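Local coordinates for protein peptidoglycan-binding domain 1 (Burkholderia, PDB 5NM7) that probably degrades the peptidoglycan of the bacterial cell wall, as a modular phage endolysin combining a peptidoglycan-binding domain with an unusually large lysozyme-like catalytic part, at residues D79-R82 against A83-L87; A155-Y158 against A159-A162; K204-E207 against A208-L211. All blocks are in the same frame, centred on the assembly; numbering follows the deposited sequence.

In the fold
All three contacts are local, each set within successive turns of the chain, so none closes a long loop; they follow one another in series, without nesting or crossing. Contact 1 (79-87) lies on helix 77-87, which follows helix 59-67 in the chain. Contact 2 (155-162) forms the first turns of helix 156-167, beside the small antiparallel sheet. Contact 3 (204-211) joins the end of helix 196-205 to the start of helix 207-219. The chain then returns to contact 1: Leu211 and Ala208 pack on Asp79, Leu80 and Ala83, and both contacts border one bound glycine. Contact 2 stays apart, its centre about 32 Å from that of contact 1.

Contact 1. Residues D79-R82 against A83-L87; sequences DLQR and AADRL. With GLY (glycine), chain E.
Residues 79-82 hand their carbonyls to the amides of 83-86 in the regular i to i+4 pattern of an alpha helix, from Asp79 O with Ala83 N (3.0 Å) to Arg82 O with Arg86 N (2.9 Å). On this frame of helix 77-87, the outer side carries a polar i to i+4 pair. Gln81 sends CG trans to its own N (chi1 -179°) and then bends at chi2, which swings the amide along the helix until NE2 lies 3.1 Å from Asp85 OD1. This bond is weak, with an N-H...O angle of 134°, and the amide and carboxylate planes are turned 33° against each other. A shorter, straighter bond joins Arg82 to Asp79, three residues back along the helix: Arg82 folds back at chi3 and places NH2 2.7 Å from Asp79 OD1, a salt bridge in which the oxygen sits at the edge of the guanidinium, close to its plane, while the nitrogen approaches from above the carboxylate plane. The other oxygen, Asp79 OD2, accepts from Thr76 N, so each carboxylate oxygen has its own partner near the start of the helix, where the helix dipole would favour its negative charge. Leu80 and Ala84 turn to the neighbouring helix 91-101, and Ala83 meets Val215 on helix 207-219. Asp79, Ala83 and Arg86 also form one wall of a glycine pocket. Bends at chi2 and chi3 bring the Arg86 guanidinium to Glu212 of helix 207-219, whose OE1 pairs with Arg86 NH1 and is hydrogen-bonded to the glycine as well. No atom of the ligand comes closer to this helix than 3.8 Å, the distance from its N to Arg86 NH1; its CA is 4.0 Å from Ala83 CB.

Contact 2. Residues A155-Y158 against A159-A162; sequences AAEY and ARLA
The opening turns of helix 156-167 lie against the edge strand 115-117 of the small antiparallel sheet, and Glu157 and Arg160 form an i to i+3 ion pair on them. The two side chains run alongside each other in the same direction. Arg160 NH1 comes within 3.3 Å of Glu157 OE1, at the edge of the guanidinium, and uses the syn lone pair of the oxygen, although the carboxylate and guanidinium planes are 63° apart. Glu157 bends at chi2 (-57°), which sets its carboxylate beside the Arg160 chain. Both charges have further partners: Glu157 OE1 accepts from Tyr117 N, and OE2 takes the amides of Ala152 and Gly153, while Arg160 NH2 donates to Ala142 O. The buried carboxylate is therefore gripped by backbone as well as by the arginine, an environment that probably favours its charged form. Next along the helix, Tyr158 and Leu161 lie side by side, with Leu161 CD2 4.1 Å from Tyr158 CE1 at a slant to the ring. CG of Leu161 is trans to its N (chi1 178°), which sets CD2 beside the tyrosine ring, and both residues rest on Ile115 and Trp178 of the sheet. Tyr158 OH is fixed by Pro113 O, and the ring forms a cation-pi contact with Arg112. Backbone bonding tightens along the segment: Ala156 O makes weak bonds to Ala159 N and Arg160 N, whereas Leu161 N to Glu157 O (2.9 Å) and Ala162 N to Tyr158 O (2.8 Å) are ordinary alpha-helical links. The whole is an amphipathic helix start with an i to i+3 ion pair and an i to i+3 apolar pair, docked on an edge strand through Tyr117 N and Ile115.

Contact 3. Residues K204-E207 against A208-L211; sequences KVSE and AEQL. With GLY (glycine), chain E.
Ser206 is the N-cap of helix 207-219, where the chain turns out of helix 196-205: its OG accepts from Glu209 N at 3.2 Å, with an N-H...O angle of 158°. The hydroxyl takes the position between its backbone N and carbonyl carbon (chi1 66°), which aims it at the amide of Glu209, while Ser206 O receives Gln210 N at 3.2 Å. Glu209 CG lies 3.6 Å from the same OG before its chain bends away at chi2. Glu207 and Gln210, both extended beyond CG, cross at a slant on the buried side, with their carboxylate and amide planes 36° apart. Their nearest side-chain approach is Glu207 CG to Gln210 OE1, at 4.0 Å; the polar ends have other partners. Glu207 OE1 forms a salt bridge with Lys60 of the peptidoglycan-binding region and accepts from Leu75 N, and OE2 accepts from Gly106 N. Gln210 OE1 takes Ala180 N, and NE2 serves Met203 O and Gly106 O. Beyond them Leu211, with CG trans to its N, borders the glycine pocket and brings CD2 to 3.5 Å from the ligand OXT.

Contact 1. Residues D79-R82 against A83-L87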
loop_
_atom_site.group_PDB
_atom_site.type_symbol
_atom_site.label_atom_id
_atom_site.label_comp_id
_atom_site.label_asym_id
_atom_site.label_seq_id
_atom_site.Cartn_x
_atom_site.Cartn_y
_atom_site.Cartn_z
ATOM N N ASP A 79 -11.996 -5.318 3.539
ATOM C CA ASP A 79 -10.946 -4.777 4.399
ATOM C C ASP A 79 -10.958 -3.254 4.418
ATOM O O ASP A 79 -10.694 -2.655 5.468
ATOM C CB ASP A 79 -9.558 -5.251 3.980
ATOM C CG ASP A 79 -9.398 -6.748 4.065
ATOM O OD1 ASP A 79 -9.840 -7.349 5.099
ATOM O OD2 ASP A 79 -8.836 -7.318 3.101
ATOM N N LEU A 80 -11.213 -2.625 3.268
ATOM C CA LEU A 80 -11.259 -1.147 3.222
ATOM C C LEU A 80 -12.443 -0.618 3.998
ATOM O O LEU A 80 -12.324 0.412 4.691
ATOM C CB LEU A 80 -11.283 -0.620 1.775
ATOM C CG LEU A 80 -9.995 -0.962 1.000
ATOM C CD1 LEU A 80 -10.107 -0.410 -0.422
ATOM C CD2 LEU A 80 -8.735 -0.445 1.658
ATOM N N GLN A 81 -13.590 -1.301 3.901
ATOM C CA GLN A 81 -14.754 -0.919 4.700
ATOM C C GLN A 81 -14.453 -1.040 6.180
ATOM O O GLN A 81 -14.762 -0.112 6.967
ATOM C CB GLN A 81 -16.004 -1.725 4.339
ATOM C CG GLN A 81 -17.257 -1.328 5.132
ATOM C CD GLN A 81 -17.721 0.089 4.842
ATOM O OE1 GLN A 81 -18.223 0.362 3.766
ATOM N NE2 GLN A 81 -17.577 0.991 5.811
ATOM N N ARG A 82 -13.783 -2.120 6.581
ATOM C CA ARG A 82 -13.397 -2.258 7.991
ATOM C C ARG A 82 -12.465 -1.134 8.449
ATOM O O ARG A 82 -12.623 -0.600 9.571
ATOM C CB ARG A 82 -12.810 -3.633 8.286
ATOM C CG ARG A 82 -13.878 -4.688 8.381
ATOM C CD ARG A 82 -13.282 -6.030 8.711
ATOM N NE ARG A 82 -12.553 -6.687 7.600
ATOM C CZ ARG A 82 -13.120 -7.505 6.683
ATOM N NH1 ARG A 82 -14.428 -7.800 6.697
ATOM N NH2 ARG A 82 -12.361 -8.072 5.745
ATOM N N ALA A 83 -11.501 -0.773 7.599
ATOM C CA ALA A 83 -10.607 0.329 7.894
ATOM C C ALA A 83 -11.363 1.652 8.032
ATOM O O ALA A 83 -11.078 2.438 8.953
ATOM C CB ALA A 83 -9.488 0.426 6.853
ATOM N N ALA A 84 -12.347 1.889 7.161
ATOM C CA ALA A 84 -13.174 3.102 7.253
ATOM C C ALA A 84 -13.921 3.169 8.583
ATOM O O ALA A 84 -13.976 4.210 9.241
ATOM C CB ALA A 84 -14.162 3.182 6.093
ATOM N N ASP A 85 -14.468 2.036 8.995
ATOM C CA ASP A 85 -15.106 1.938 10.315
ATOM C C ASP A 85 -14.147 2.176 11.462
ATOM O O ASP A 85 -14.482 2.913 12.412
ATOM C CB ASP A 85 -15.792 0.599 10.472
ATOM C CG ASP A 85 -16.942 0.399 9.469
ATOM O OD1 ASP A 85 -17.438 1.390 8.888
ATOM O OD2 ASP A 85 -17.348 -0.749 9.280
ATOM N N ARG A 86 -12.962 1.562 11.402
ATOM C CA ARG A 86 -11.957 1.771 12.422
ATOM C C ARG A 86 -11.541 3.223 12.583
ATOM O O ARG A 86 -11.263 3.682 13.708
ATOM C CB ARG A 86 -10.708 0.913 12.172
ATOM C CG ARG A 86 -10.903 -0.552 12.403
ATOM C CD ARG A 86 -10.933 -0.833 13.903
ATOM N NE ARG A 86 -9.716 -0.377 14.553
ATOM C CZ ARG A 86 -8.563 -0.996 14.429
ATOM N NH1 ARG A 86 -8.516 -2.100 13.711
ATOM N NH2 ARG A 86 -7.481 -0.545 15.044
ATOM N N LEU A 87 -11.402 3.912 11.453
ATOM C CA LEU A 87 -10.926 5.288 11.426
ATOM C C LEU A 87 -12.018 6.330 11.592
ATOM O O LEU A 87 -11.697 7.486 11.866
ATOM C CB LEU A 87 -10.185 5.560 10.102
ATOM C CG LEU A 87 -8.892 4.765 9.903
ATOM C CD1 LEU A 87 -8.496 4.807 8.452
ATOM C CD2 LEU A 87 -7.791 5.325 10.745
HETATM N N GLY E . -8.567 -2.574 9.946
HETATM C CA GLY E . -7.970 -2.803 8.585
HETATM C C GLY E . -7.899 -4.268 8.232
HETATM O O GLY E . -8.364 -5.057 9.047
HETATM O OXT GLY E . -7.428 -4.701 7.155
#

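Contact 2. Residues A155-Y158 against A159-A162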
loop_
_atom_site.group_PDB
_atom_site.type_symbol
_atom_site.label_atom_id
_atom_site.label_comp_id
_atom_site.label_asym_id
_atom_site.label_seq_id
_atom_site.Cartn_x
_atom_site.Cartn_y
_atom_site.Cartn_z
ATOM N N ALA A 155 13.772 -7.782 -3.368
ATOM C CA ALA A 155 14.241 -8.893 -2.540
ATOM C C ALA A 155 15.625 -8.618 -1.938
ATOM O O ALA A 155 15.930 -9.113 -0.853
ATOM C CB ALA A 155 14.275 -10.153 -3.380
ATOM N N ALA A 156 16.434 -7.807 -2.612
ATOM C CA ALA A 156 17.780 -7.475 -2.134
ATOM C C ALA A 156 17.734 -6.710 -0.801
ATOM O O ALA A 156 18.690 -6.745 -0.051
ATOM C CB ALA A 156 18.578 -6.725 -3.169
ATOM N N GLU A 157 16.608 -6.064 -0.483
ATOM C CA GLU A 157 16.461 -5.489 0.848
ATOM C C GLU A 157 16.571 -6.503 1.955
ATOM O O GLU A 157 17.054 -6.158 3.013
ATOM C CB GLU A 157 15.136 -4.788 1.054
ATOM C CG GLU A 157 15.069 -3.454 0.381
ATOM C CD GLU A 157 16.159 -2.504 0.818
ATOM O OE1 GLU A 157 16.192 -2.073 1.997
ATOM O OE2 GLU A 157 16.988 -2.157 -0.034
ATOM N N TYR A 158 16.123 -7.741 1.714
ATOM C CA TYR A 158 16.213 -8.779 2.745
ATOM C C TYR A 158 17.648 -9.156 3.066
ATOM O O TYR A 158 17.926 -9.547 4.199
ATOM C CB TYR A 158 15.399 -9.998 2.403
ATOM C CG TYR A 158 13.968 -9.797 2.808
ATOM C CD1 TYR A 158 13.572 -10.009 4.109
ATOM C CD2 TYR A 158 13.042 -9.299 1.905
ATOM C CE1 TYR A 158 12.262 -9.780 4.505
ATOM C CE2 TYR A 158 11.710 -9.099 2.266
ATOM C CZ TYR A 158 11.328 -9.293 3.572
ATOM O OH TYR A 158 10.020 -9.111 3.978
ATOM N N ALA A 159 18.535 -9.047 2.101
ATOM C CA ALA A 159 19.981 -9.248 2.357
ATOM C C ALA A 159 20.506 -8.178 3.313
ATOM O O ALA A 159 21.238 -8.483 4.263
ATOM C CB ALA A 159 20.780 -9.279 1.056
ATOM N N ARG A 160 20.123 -6.920 3.074
ATOM C CA ARG A 160 20.503 -5.836 3.967
ATOM C C ARG A 160 19.907 -6.051 5.375
ATOM O O ARG A 160 20.606 -5.876 6.388
ATOM C CB ARG A 160 20.044 -4.499 3.399
ATOM C CG ARG A 160 20.730 -4.121 2.098
ATOM C CD ARG A 160 20.232 -2.766 1.606
ATOM N NE ARG A 160 20.814 -1.732 2.413
ATOM C CZ ARG A 160 20.232 -0.635 2.841
ATOM N NH1 ARG A 160 18.898 -0.384 2.627
ATOM N NH2 ARG A 160 21.012 0.204 3.540
ATOM N N LEU A 161 18.622 -6.390 5.432
ATOM C CA LEU A 161 17.942 -6.653 6.702
ATOM C C LEU A 161 18.648 -7.818 7.465
ATOM O O LEU A 161 18.944 -7.696 8.656
ATOM C CB LEU A 161 16.484 -6.998 6.504
ATOM C CG LEU A 161 15.681 -7.330 7.763
ATOM C CD1 LEU A 161 15.742 -6.209 8.768
ATOM C CD2 LEU A 161 14.242 -7.679 7.430
ATOM N N ALA A 162 18.956 -8.898 6.738
ATOM C CA ALA A 162 19.584 -10.088 7.306
ATOM C C ALA A 162 20.924 -9.703 7.948
ATOM O O ALA A 162 21.247 -10.206 9.034
ATOM C CB ALA A 162 19.758 -11.169 6.254
#

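Contact 3. Residues K204-E207 against A208-L211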
loop_
_atom_site.group_PDB
_atom_site.type_symbol
_atom_site.label_atom_id
_atom_site.label_comp_id
_atom_site.label_asym_id
_atom_site.label_seq_id
_atom_site.Cartn_x
_atom_site.Cartn_y
_atom_site.Cartn_z
ATOM N N LYS A 204 3.793 -10.301 7.770
ATOM C CA LYS A 204 3.984 -11.475 6.890
ATOM C C LYS A 204 2.717 -12.254 6.544
ATOM O O LYS A 204 2.742 -13.044 5.595
ATOM C CB LYS A 204 5.004 -12.398 7.558
ATOM C CG LYS A 204 6.403 -11.858 7.649
ATOM C CD LYS A 204 7.303 -12.801 8.452
ATOM C CE LYS A 204 8.750 -12.377 8.284
ATOM N NZ LYS A 204 9.607 -13.164 9.200
ATOM N N VAL A 205 1.624 -12.049 7.280
ATOM C CA VAL A 205 0.410 -12.821 7.132
ATOM C C VAL A 205 -0.403 -12.369 5.931
ATOM O O VAL A 205 -0.790 -13.170 5.078
ATOM C CB VAL A 205 -0.455 -12.748 8.407
ATOM C CG1 VAL A 205 -1.850 -13.349 8.195
ATOM C CG2 VAL A 205 0.258 -13.465 9.551
ATOM N N SER A 206 -0.694 -11.070 5.834
ATOM C CA SER A 206 -1.612 -10.627 4.792
ATOM C C SER A 206 -1.566 -9.122 4.618
ATOM O O SER A 206 -1.072 -8.396 5.495
ATOM C CB SER A 206 -3.040 -10.989 5.133
ATOM O OG SER A 206 -3.490 -10.270 6.279
ATOM N N GLU A 207 -2.092 -8.683 3.476
ATOM C CA GLU A 207 -2.214 -7.235 3.234
ATOM C C GLU A 207 -3.203 -6.609 4.212
ATOM O O GLU A 207 -3.048 -5.440 4.591
ATOM C CB GLU A 207 -2.653 -6.958 1.821
ATOM C CG GLU A 207 -1.528 -7.226 0.841
ATOM C CD GLU A 207 -1.889 -6.885 -0.594
ATOM O OE1 GLU A 207 -3.060 -6.514 -0.834
ATOM O OE2 GLU A 207 -0.985 -6.999 -1.455
ATOM N N ALA A 208 -4.212 -7.368 4.618
ATOM C CA ALA A 208 -5.132 -6.894 5.657
ATOM C C ALA A 208 -4.407 -6.495 6.947
ATOM O O ALA A 208 -4.717 -5.471 7.539
ATOM C CB ALA A 208 -6.210 -7.937 5.924
ATOM N N GLU A 209 -3.425 -7.305 7.378
ATOM C CA GLU A 209 -2.636 -6.956 8.538
ATOM C C GLU A 209 -1.777 -5.726 8.288
ATOM O O GLU A 209 -1.584 -4.909 9.175
ATOM C CB GLU A 209 -1.756 -8.124 8.999
ATOM C CG GLU A 209 -2.557 -9.271 9.593
ATOM C CD GLU A 209 -3.221 -8.905 10.936
ATOM O OE1 GLU A 209 -2.675 -8.054 11.653
ATOM O OE2 GLU A 209 -4.274 -9.476 11.305
ATOM N N GLN A 210 -1.286 -5.591 7.066
ATOM C CA GLN A 210 -0.475 -4.442 6.687
ATOM C C GLN A 210 -1.311 -3.163 6.699
ATOM O O GLN A 210 -0.829 -2.126 7.141
ATOM C CB GLN A 210 0.119 -4.691 5.327
ATOM C CG GLN A 210 1.088 -5.845 5.361
ATOM C CD GLN A 210 1.614 -6.184 3.983
ATOM O OE1 GLN A 210 1.322 -5.502 3.011
ATOM N NE2 GLN A 210 2.435 -7.215 3.915
ATOM N N LEU A 211 -2.537 -3.261 6.216
ATOM C CA LEU A 211 -3.510 -2.141 6.308
ATOM C C LEU A 211 -3.853 -1.835 7.772
ATOM O O LEU A 211 -4.001 -0.673 8.124
ATOM C CB LEU A 211 -4.791 -2.435 5.574
ATOM C CG LEU A 211 -5.951 -1.416 5.643
ATOM C CD1 LEU A 211 -5.550 -0.065 5.084
ATOM C CD2 LEU A 211 -7.148 -1.965 4.913
HETATM N N GLY E . -8.567 -2.574 9.946
HETATM C CA GLY E . -7.970 -2.803 8.585
HETATM C C GLY E . -7.899 -4.268 8.232
HETATM O O GLY E . -8.364 -5.057 9.047
HETATM O OXT GLY E . -7.428 -4.701 7.155
#